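Local coordinates for protein subtilisin-like serine protease (Fervidobacterium pennivorans, PDB 1R6V) that degrades keratin into peptides as a calcium-binding, subtilisin-like serine protease, enabling its bacterium to grow on native feathers, at residues 448-453 with 468-473; 498-503 with 548-553; 291-296 with 306-311. The protein carries 1 engineered substitution. One frame throughout, in Å; residues are numbered along the deposited sequence.

Interaction 1: 448-453 with 468-473; sequences EEFQVV and VSMMRD
Two facing sheets of the Ig-like beta-sandwich domain meet where Phe450 and Val452 of strand 446-455 pack on Met470 and Val468 of strand 466-471. The strands belong to opposite sheets, so side chains alone bridge the gap; even the nearest backbone pair, Val452 CA and Val468 CA, is 7.6 Å apart. Phe450 and Met470 form a Met-aromatic contact of oblique geometry: Met470 SD lies 4.9 Å from the centroid of the Phe450 ring, 69° off the ring normal. A bend at the last torsion of Met470 (chi3 63°) swings the methyl back to the ring, and CE rests 3.6 Å from both CD2 and CE2 of Phe450. Phe450 also touches Leu550 and Ile500, one from each sheet, while Val543 touches both Phe450 and Met470. On the outer face of the first sheet, Glu449 makes a salt bridge with Arg489. All four touching residues are buried, and the contact is wholly apolar. Two residues on, up strand 446-455 and down strand 466-471, the two valines meet end-on, methyl to methyl. Val468 CG1, which stands anti to its own amide nitrogen (chi1 178°), comes to 3.7 Å from Val452 CG2 and 3.9 Å from Val452 CB.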
loop_
_atom_site.group_PDB
_atom_site.type_symbol
_atom_site.label_atom_id
_atom_site.label_comp_id
_atom_site.label_asym_id
_atom_site.label_seq_id
_atom_site.Cartn_x
_atom_site.Cartn_y
_atom_site.Cartn_z
ATOM N N GLU A 448 -2.393 -9.075 -16.872
ATOM C CA GLU A 448 -2.835 -9.556 -15.573
ATOM C C GLU A 448 -1.786 -9.258 -14.517
ATOM O O GLU A 448 -2.118 -8.914 -13.382
ATOM C CB GLU A 448 -3.113 -11.060 -15.637
ATOM C CG GLU A 448 -4.416 -11.355 -16.346
ATOM C CD GLU A 448 -4.636 -12.828 -16.587
ATOM O OE1 GLU A 448 -4.444 -13.621 -15.643
ATOM O OE2 GLU A 448 -5.015 -13.184 -17.725
ATOM N N GLU A 449 -0.521 -9.382 -14.902
ATOM C CA GLU A 449 0.567 -9.116 -13.980
ATOM C C GLU A 449 1.908 -8.884 -14.651
ATOM O O GLU A 449 2.291 -9.594 -15.583
ATOM C CB GLU A 449 0.724 -10.260 -12.969
ATOM C CG GLU A 449 1.848 -9.999 -11.962
ATOM C CD GLU A 449 1.588 -10.634 -10.609
ATOM O OE1 GLU A 449 0.757 -10.096 -9.843
ATOM O OE2 GLU A 449 2.203 -11.675 -10.321
ATOM N N PHE A 450 2.606 -7.862 -14.172
ATOM C CA PHE A 450 3.951 -7.542 -14.637
ATOM C C PHE A 450 4.790 -7.550 -13.361
ATOM O O PHE A 450 4.347 -7.038 -12.336
ATOM C CB PHE A 450 4.008 -6.144 -15.267
ATOM C CG PHE A 450 5.394 -5.712 -15.630
ATOM C CD1 PHE A 450 6.113 -6.395 -16.613
ATOM C CD2 PHE A 450 6.003 -4.649 -14.958
ATOM C CE1 PHE A 450 7.424 -6.030 -16.919
ATOM C CE2 PHE A 450 7.309 -4.269 -15.249
ATOM C CZ PHE A 450 8.028 -4.957 -16.231
ATOM N N GLN A 451 5.976 -8.143 -13.404
ATOM C CA GLN A 451 6.821 -8.145 -12.204
ATOM C C GLN A 451 8.213 -7.649 -12.511
ATOM O O GLN A 451 8.716 -7.833 -13.619
ATOM C CB GLN A 451 6.948 -9.551 -11.620
ATOM C CG GLN A 451 5.662 -10.147 -11.076
ATOM C CD GLN A 451 5.896 -11.469 -10.363
ATOM O OE1 GLN A 451 6.842 -12.194 -10.676
ATOM N NE2 GLN A 451 5.029 -11.793 -9.408
ATOM N N VAL A 452 8.829 -6.994 -11.529
ATOM C CA VAL A 452 10.208 -6.552 -11.660
ATOM C C VAL A 452 10.877 -7.316 -10.517
ATOM O O VAL A 452 10.458 -7.213 -9.364
ATOM C CB VAL A 452 10.381 -5.013 -11.492
ATOM C CG1 VAL A 452 11.875 -4.649 -11.541
ATOM C CG2 VAL A 452 9.652 -4.274 -12.637
ATOM N N VAL A 453 11.871 -8.126 -10.858
ATOM C CA VAL A 453 12.587 -8.934 -9.875
ATOM C C VAL A 453 14.015 -8.415 -9.777
ATOM O O VAL A 453 14.766 -8.497 -10.745
ATOM C CB VAL A 453 12.636 -10.417 -10.303
ATOM C CG1 VAL A 453 13.206 -11.266 -9.171
ATOM C CG2 VAL A 453 11.235 -10.908 -10.685
ATOM N N VAL A 468 10.610 0.684 -7.365
ATOM C CA VAL A 468 10.477 0.438 -8.796
ATOM C C VAL A 468 9.428 1.408 -9.298
ATOM O O VAL A 468 8.256 1.363 -8.903
ATOM C CB VAL A 468 10.048 -1.013 -9.100
ATOM C CG1 VAL A 468 9.885 -1.204 -10.619
ATOM C CG2 VAL A 468 11.093 -1.985 -8.578
ATOM N N SER A 469 9.870 2.293 -10.180
ATOM C CA SER A 469 9.019 3.331 -10.726
ATOM C C SER A 469 8.837 3.128 -12.225
ATOM O O SER A 469 9.820 3.075 -12.955
ATOM C CB SER A 469 9.697 4.677 -10.449
ATOM O OG SER A 469 8.889 5.769 -10.820
ATOM N N MET A 470 7.591 2.987 -12.680
ATOM C CA MET A 470 7.325 2.805 -14.115
ATOM C C MET A 470 6.770 4.137 -14.587
ATOM O O MET A 470 5.645 4.493 -14.268
ATOM C CB MET A 470 6.311 1.674 -14.342
ATOM C CG MET A 470 6.726 0.340 -13.711
ATOM S SD MET A 470 5.529 -1.029 -13.924
ATOM C CE MET A 470 5.556 -1.208 -15.831
ATOM N N MET A 471 7.579 4.871 -15.344
ATOM C CA MET A 471 7.199 6.196 -15.796
ATOM C C MET A 471 7.021 6.286 -17.305
ATOM O O MET A 471 7.569 5.480 -18.057
ATOM C CB MET A 471 8.276 7.192 -15.353
ATOM C CG MET A 471 8.770 6.971 -13.920
ATOM S SD MET A 471 10.049 8.185 -13.360
ATOM C CE MET A 471 8.956 9.419 -12.701
ATOM N N ARG A 472 6.249 7.272 -17.725
ATOM C CA ARG A 472 6.008 7.518 -19.145
ATOM C C ARG A 472 5.447 8.922 -19.295
ATOM O O ARG A 472 4.902 9.479 -18.347
ATOM C CB ARG A 472 5.045 6.479 -19.715
ATOM C CG ARG A 472 3.851 6.197 -18.836
ATOM C CD ARG A 472 2.957 5.159 -19.478
ATOM N NE ARG A 472 1.841 4.800 -18.617
ATOM C CZ ARG A 472 0.828 4.035 -19.000
ATOM N NH1 ARG A 472 0.793 3.555 -20.238
ATOM N NH2 ARG A 472 -0.140 3.747 -18.144
ATOM N N ASP A 473 5.594 9.489 -20.489
ATOM C CA ASP A 473 5.142 10.849 -20.782
ATOM C C ASP A 473 3.658 11.072 -20.561
ATOM O O ASP A 473 3.240 12.134 -20.094
ATOM C CB ASP A 473 5.484 11.210 -22.229
ATOM C CG ASP A 473 6.969 11.336 -22.462
ATOM O OD1 ASP A 473 7.361 11.589 -23.619
ATOM O OD2 ASP A 473 7.743 11.186 -21.492
#

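Interaction 2: 498-503 with 548-553; sequences YDIFVG and TQLNVN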
loop_
_atom_site.group_PDB
_atom_site.type_symbol
_atom_site.label_atom_id
_atom_site.label_comp_id
_atom_site.label_asym_id
_atom_site.label_seq_id
_atom_site.Cartn_x
_atom_site.Cartn_y
_atom_site.Cartn_z
ATOM N N TYR A 498 7.259 1.840 -21.186
ATOM C CA TYR A 498 7.586 2.583 -19.978
ATOM C C TYR A 498 9.073 2.779 -19.806
ATOM O O TYR A 498 9.870 2.005 -20.314
ATOM C CB TYR A 498 7.168 1.828 -18.721
ATOM C CG TYR A 498 5.707 1.520 -18.605
ATOM C CD1 TYR A 498 5.159 0.428 -19.266
ATOM C CD2 TYR A 498 4.879 2.295 -17.787
ATOM C CE1 TYR A 498 3.820 0.107 -19.105
ATOM C CE2 TYR A 498 3.544 1.983 -17.621
ATOM C CZ TYR A 498 3.027 0.883 -18.282
ATOM O OH TYR A 498 1.719 0.540 -18.079
ATOM N N ASP A 499 9.382 3.783 -19.020
ATOM C CA ASP A 499 10.761 4.036 -18.652
ATOM C C ASP A 499 10.711 3.547 -17.213
ATOM O O ASP A 499 9.992 4.106 -16.398
ATOM C CB ASP A 499 11.089 5.521 -18.687
ATOM C CG ASP A 499 11.262 6.036 -20.096
ATOM O OD1 ASP A 499 11.434 5.209 -21.021
ATOM O OD2 ASP A 499 11.239 7.264 -20.273
ATOM N N ILE A 500 11.470 2.524 -16.930
ATOM C CA ILE A 500 11.454 1.919 -15.602
ATOM C C ILE A 500 12.736 2.214 -14.837
ATOM O O ILE A 500 13.831 1.906 -15.311
ATOM C CB ILE A 500 11.254 0.385 -15.722
ATOM C CG1 ILE A 500 9.935 0.087 -16.446
ATOM C CG2 ILE A 500 11.200 -0.248 -14.333
ATOM C CD1 ILE A 500 9.668 -1.401 -16.681
ATOM N N PHE A 501 12.585 2.817 -13.658
ATOM C CA PHE A 501 13.716 3.165 -12.800
ATOM C C PHE A 501 13.653 2.344 -11.522
ATOM O O PHE A 501 12.599 2.226 -10.913
ATOM C CB PHE A 501 13.688 4.660 -12.475
ATOM C CG PHE A 501 13.694 5.534 -13.699
ATOM C CD1 PHE A 501 12.507 5.835 -14.363
ATOM C CD2 PHE A 501 14.891 6.025 -14.212
ATOM C CE1 PHE A 501 12.512 6.612 -15.519
ATOM C CE2 PHE A 501 14.905 6.803 -15.369
ATOM C CZ PHE A 501 13.715 7.096 -16.022
ATOM N N VAL A 502 14.787 1.775 -11.143
ATOM C CA VAL A 502 14.900 0.925 -9.961
ATOM C C VAL A 502 15.947 1.542 -9.026
ATOM O O VAL A 502 17.034 1.895 -9.473
ATOM C CB VAL A 502 15.346 -0.486 -10.406
ATOM C CG1 VAL A 502 15.395 -1.433 -9.230
ATOM C CG2 VAL A 502 14.385 -1.010 -11.479
ATOM N N GLY A 503 15.620 1.674 -7.742
ATOM C CA GLY A 503 16.560 2.267 -6.797
ATOM C C GLY A 503 16.882 1.404 -5.587
ATOM O O GLY A 503 15.965 0.959 -4.897
ATOM N N THR A 548 6.199 -10.023 -19.462
ATOM C CA THR A 548 5.581 -9.814 -18.154
ATOM C C THR A 548 6.534 -9.742 -16.978
ATOM O O THR A 548 6.098 -9.661 -15.824
ATOM C CB THR A 548 4.589 -10.934 -17.843
ATOM O OG1 THR A 548 5.289 -12.179 -17.750
ATOM C CG2 THR A 548 3.540 -11.036 -18.945
ATOM N N GLN A 549 7.824 -9.771 -17.262
ATOM C CA GLN A 549 8.810 -9.718 -16.199
ATOM C C GLN A 549 10.088 -9.025 -16.622
ATOM O O GLN A 549 10.558 -9.210 -17.741
ATOM C CB GLN A 549 9.146 -11.132 -15.740
ATOM C CG GLN A 549 10.019 -11.165 -14.502
ATOM C CD GLN A 549 10.198 -12.564 -13.976
ATOM O OE1 GLN A 549 11.233 -13.186 -14.184
ATOM N NE2 GLN A 549 9.178 -13.072 -13.297
ATOM N N LEU A 550 10.642 -8.227 -15.713
ATOM C CA LEU A 550 11.897 -7.516 -15.950
ATOM C C LEU A 550 12.812 -7.952 -14.812
ATOM O O LEU A 550 12.450 -7.815 -13.645
ATOM C CB LEU A 550 11.689 -6.003 -15.871
ATOM C CG LEU A 550 12.709 -5.034 -16.490
ATOM C CD1 LEU A 550 12.857 -3.845 -15.580
ATOM C CD2 LEU A 550 14.045 -5.686 -16.736
ATOM N N ASN A 551 13.982 -8.487 -15.154
ATOM C CA ASN A 551 14.934 -8.938 -14.145
ATOM C C ASN A 551 16.055 -7.922 -14.055
ATOM O O ASN A 551 16.607 -7.509 -15.074
ATOM C CB ASN A 551 15.523 -10.305 -14.519
ATOM C CG ASN A 551 14.466 -11.373 -14.684
ATOM O OD1 ASN A 551 13.737 -11.689 -13.747
ATOM N ND2 ASN A 551 14.371 -11.936 -15.888
ATOM N N VAL A 552 16.388 -7.524 -12.831
ATOM C CA VAL A 552 17.441 -6.549 -12.598
ATOM C C VAL A 552 18.488 -7.181 -11.683
ATOM O O VAL A 552 18.152 -7.799 -10.670
ATOM C CB VAL A 552 16.865 -5.274 -11.926
ATOM C CG1 VAL A 552 17.969 -4.261 -11.694
ATOM C CG2 VAL A 552 15.766 -4.672 -12.797
ATOM N N ASN A 553 19.756 -7.053 -12.058
ATOM C CA ASN A 553 20.833 -7.615 -11.255
ATOM C C ASN A 553 21.734 -6.503 -10.746
ATOM O O ASN A 553 22.427 -5.844 -11.521
ATOM C CB ASN A 553 21.647 -8.609 -12.087
ATOM C CG ASN A 553 20.842 -9.827 -12.485
ATOM O OD1 ASN A 553 20.592 -10.713 -11.670
ATOM N ND2 ASN A 553 20.417 -9.871 -13.739
#
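Ile500 lays two of its methyl groups against one branch of Leu550: Ile500 CG2 and Ile500 CD1 each lie 4.2 Å from Leu550 CD1. These side chains point at each other across the interior of the beta-sandwich, Ile500 from strand 496-505 in the four-stranded sheet and Leu550 from strand 549-553 at the border of the three-stranded one. With chi1 of Ile500 at -59°, its CG1 arm runs beside the backbone N while CG2 stands opposite that nitrogen, which leaves CG2 and the terminal CD1 both turned to the same Leu550 methyl. Two residues further along both strands, Val502 and Val552 pass alongside each other, pointing opposite ways, and the contact narrows to a pair of methyls, Val502 CG2 and Val552 CG2, 4.1 Å apart. The two segments come closer toward this end: the separation falls from 9.5 Å between Ile500 CA and Leu550 CA to 8.3 Å between Val502 CA and Val552 CA. Neighbouring strands complete the layer, with Val468 against Ile500, Phe450 against Leu550, Val454 against Val502 and Phe538 against Val552. On the other face of strand 496-505, the carboxylate of Asp499 accepts a hydrogen bond from the backbone of Gly540. Ile500, Leu550, Val502 and Val552 are all buried aliphatics, and attraction between the two segments rests on dispersion and the exclusion of water; no polar or directional bond joins them, so shape and packing set how these methyls fit.

Interaction 3: 291-296 with 306-311; sequences MVVSAG and YPAGYP
Against one face of the Tyr310 ring lies Tyr306 CD2, 3.4 Å above its plane and offset toward the rim, and the loop that brings these two rings together presents Pro307 and Ala308 to Val293 on the other segment. Tyr306 also meets Tyr273 edge-to-face, while the hydroxyl of Tyr310 is hydrogen-bonded to the backbone N of Ser274. A cis peptide bond joins Tyr306 to Pro307, and a type I beta turn follows, closed by Tyr310 N to Pro307 O at 3.1 Å. Ala308, just after the start of this turn, carries the main contact: its CA and CB sit 3.7 and 3.8 Å from Val293 CG1. A chi1 of -176° sets that methyl on the far side from Val293 N, 4.4 Å from Pro307 CG. Ala308 CB approaches the carbonyl oxygen Ser294 O at 4.0 Å. Ser294 turns its side chain the other way, onto Thr380 and Ala384 of the helix that carries Ser381, assigned to the charge relay system. A strand end running into Ser-Ala-Gly beside a Tyr-cis-Pro loop is characteristic of the subtilisin fold, where the corresponding elements form walls of the S1 pocket; these segments probably do the same here.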
loop_
_atom_site.group_PDB
_atom_site.type_symbol
_atom_site.label_atom_id
_atom_site.label_comp_id
_atom_site.label_asym_id
_atom_site.label_seq_id
_atom_site.Cartn_x
_atom_site.Cartn_y
_atom_site.Cartn_z
ATOM N N MET A 291 -11.079 -3.084 -7.710
ATOM C CA MET A 291 -10.924 -2.204 -6.557
ATOM C C MET A 291 -10.953 -0.748 -7.013
ATOM O O MET A 291 -10.026 -0.302 -7.672
ATOM C CB MET A 291 -9.598 -2.522 -5.845
ATOM C CG MET A 291 -9.538 -3.968 -5.272
ATOM S SD MET A 291 -10.666 -4.422 -3.892
ATOM C CE MET A 291 -9.467 -4.547 -2.459
ATOM N N VAL A 292 -12.030 -0.043 -6.655
ATOM C CA VAL A 292 -12.238 1.369 -7.002
ATOM C C VAL A 292 -11.826 2.187 -5.778
ATOM O O VAL A 292 -12.300 1.929 -4.665
ATOM C CB VAL A 292 -13.733 1.629 -7.346
ATOM C CG1 VAL A 292 -13.947 3.108 -7.691
ATOM C CG2 VAL A 292 -14.151 0.741 -8.554
ATOM N N VAL A 293 -10.934 3.146 -5.978
ATOM C CA VAL A 293 -10.446 3.970 -4.866
ATOM C C VAL A 293 -10.523 5.432 -5.240
ATOM O O VAL A 293 -10.124 5.832 -6.343
ATOM C CB VAL A 293 -8.977 3.642 -4.532
ATOM C CG1 VAL A 293 -8.513 4.440 -3.306
ATOM C CG2 VAL A 293 -8.832 2.155 -4.304
ATOM N N SER A 294 -11.022 6.248 -4.324
ATOM C CA SER A 294 -11.107 7.660 -4.642
ATOM C C SER A 294 -9.707 8.288 -4.632
ATOM O O SER A 294 -8.815 7.873 -3.875
ATOM C CB SER A 294 -12.001 8.366 -3.626
ATOM O OG SER A 294 -11.302 8.437 -2.407
ATOM N N ALA A 295 -9.509 9.271 -5.506
ATOM C CA ALA A 295 -8.247 10.013 -5.578
ATOM C C ALA A 295 -8.163 10.832 -4.284
ATOM O O ALA A 295 -9.158 10.983 -3.584
ATOM C CB ALA A 295 -8.264 10.961 -6.784
ATOM N N GLY A 296 -6.984 11.360 -3.976
ATOM C CA GLY A 296 -6.804 12.150 -2.766
ATOM C C GLY A 296 -7.865 13.194 -2.449
ATOM O O GLY A 296 -8.687 13.560 -3.298
ATOM N N TYR A 306 -1.855 5.654 -0.104
ATOM C CA TYR A 306 -2.292 4.247 -0.191
ATOM C C TYR A 306 -3.595 4.001 0.561
ATOM O O TYR A 306 -3.808 4.557 1.639
ATOM C CB TYR A 306 -1.181 3.310 0.322
ATOM C CG TYR A 306 0.097 3.468 -0.456
ATOM C CD1 TYR A 306 1.130 4.285 0.010
ATOM C CD2 TYR A 306 0.238 2.872 -1.714
ATOM C CE1 TYR A 306 2.267 4.513 -0.759
ATOM C CE2 TYR A 306 1.367 3.096 -2.490
ATOM C CZ TYR A 306 2.368 3.916 -2.011
ATOM O OH TYR A 306 3.455 4.163 -2.810
ATOM N N PRO A 307 -4.448 3.084 0.053
ATOM C CA PRO A 307 -4.310 2.232 -1.136
ATOM C C PRO A 307 -4.416 2.792 -2.550
ATOM O O PRO A 307 -4.186 2.046 -3.494
ATOM C CB PRO A 307 -5.370 1.153 -0.909
ATOM C CG PRO A 307 -6.493 1.972 -0.317
ATOM C CD PRO A 307 -5.734 2.827 0.728
ATOM N N ALA A 308 -4.751 4.068 -2.721
ATOM C CA ALA A 308 -4.879 4.628 -4.073
ATOM C C ALA A 308 -3.649 4.395 -4.949
ATOM O O ALA A 308 -3.771 4.181 -6.157
ATOM C CB ALA A 308 -5.178 6.148 -3.991
ATOM N N GLY A 309 -2.465 4.445 -4.334
ATOM C CA GLY A 309 -1.217 4.271 -5.063
ATOM C C GLY A 309 -0.795 2.861 -5.442
ATOM O O GLY A 309 0.233 2.691 -6.104
ATOM N N TYR A 310 -1.542 1.840 -5.028
ATOM C CA TYR A 310 -1.152 0.473 -5.411
ATOM C C TYR A 310 -1.508 0.224 -6.876
ATOM O O TYR A 310 -2.601 0.582 -7.327
ATOM C CB TYR A 310 -1.866 -0.560 -4.534
ATOM C CG TYR A 310 -1.397 -0.563 -3.086
ATOM C CD1 TYR A 310 -2.320 -0.610 -2.042
ATOM C CD2 TYR A 310 -0.038 -0.544 -2.768
ATOM C CE1 TYR A 310 -1.904 -0.630 -0.707
ATOM C CE2 TYR A 310 0.389 -0.569 -1.431
ATOM C CZ TYR A 310 -0.560 -0.612 -0.417
ATOM O OH TYR A 310 -0.149 -0.660 0.896
ATOM N N PRO A 311 -0.597 -0.401 -7.643
ATOM C CA PRO A 311 -0.911 -0.651 -9.053
ATOM C C PRO A 311 -2.093 -1.576 -9.252
ATOM O O PRO A 311 -2.257 -2.554 -8.516
ATOM C CB PRO A 311 0.391 -1.231 -9.605
ATOM C CG PRO A 311 1.030 -1.893 -8.392
ATOM C CD PRO A 311 0.761 -0.861 -7.309
#

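Interactions 1 and 2 adjoin within one beta-sandwich interior, their centres 7 Å apart. Within each sheet their strands are neighbours: Met471 O and Asp499 N, 2.7 Å apart, form a probable hydrogen bond in one sheet, and Val453 O and Val552 N, 2.8 Å apart, another in the second. Interaction 3 belongs to the catalytic domain, earlier in the chain. Its centre is about 17 Å from that of interaction 1 and about 22 Å from that of interaction 2, and it touches neither. It alone adjoins the assigned charge relay system, the Ser294 side chain lying about 5 Å from that of Ser381 and about 8 Å from that of Asp162; the remaining relay position holds engineered Ala200.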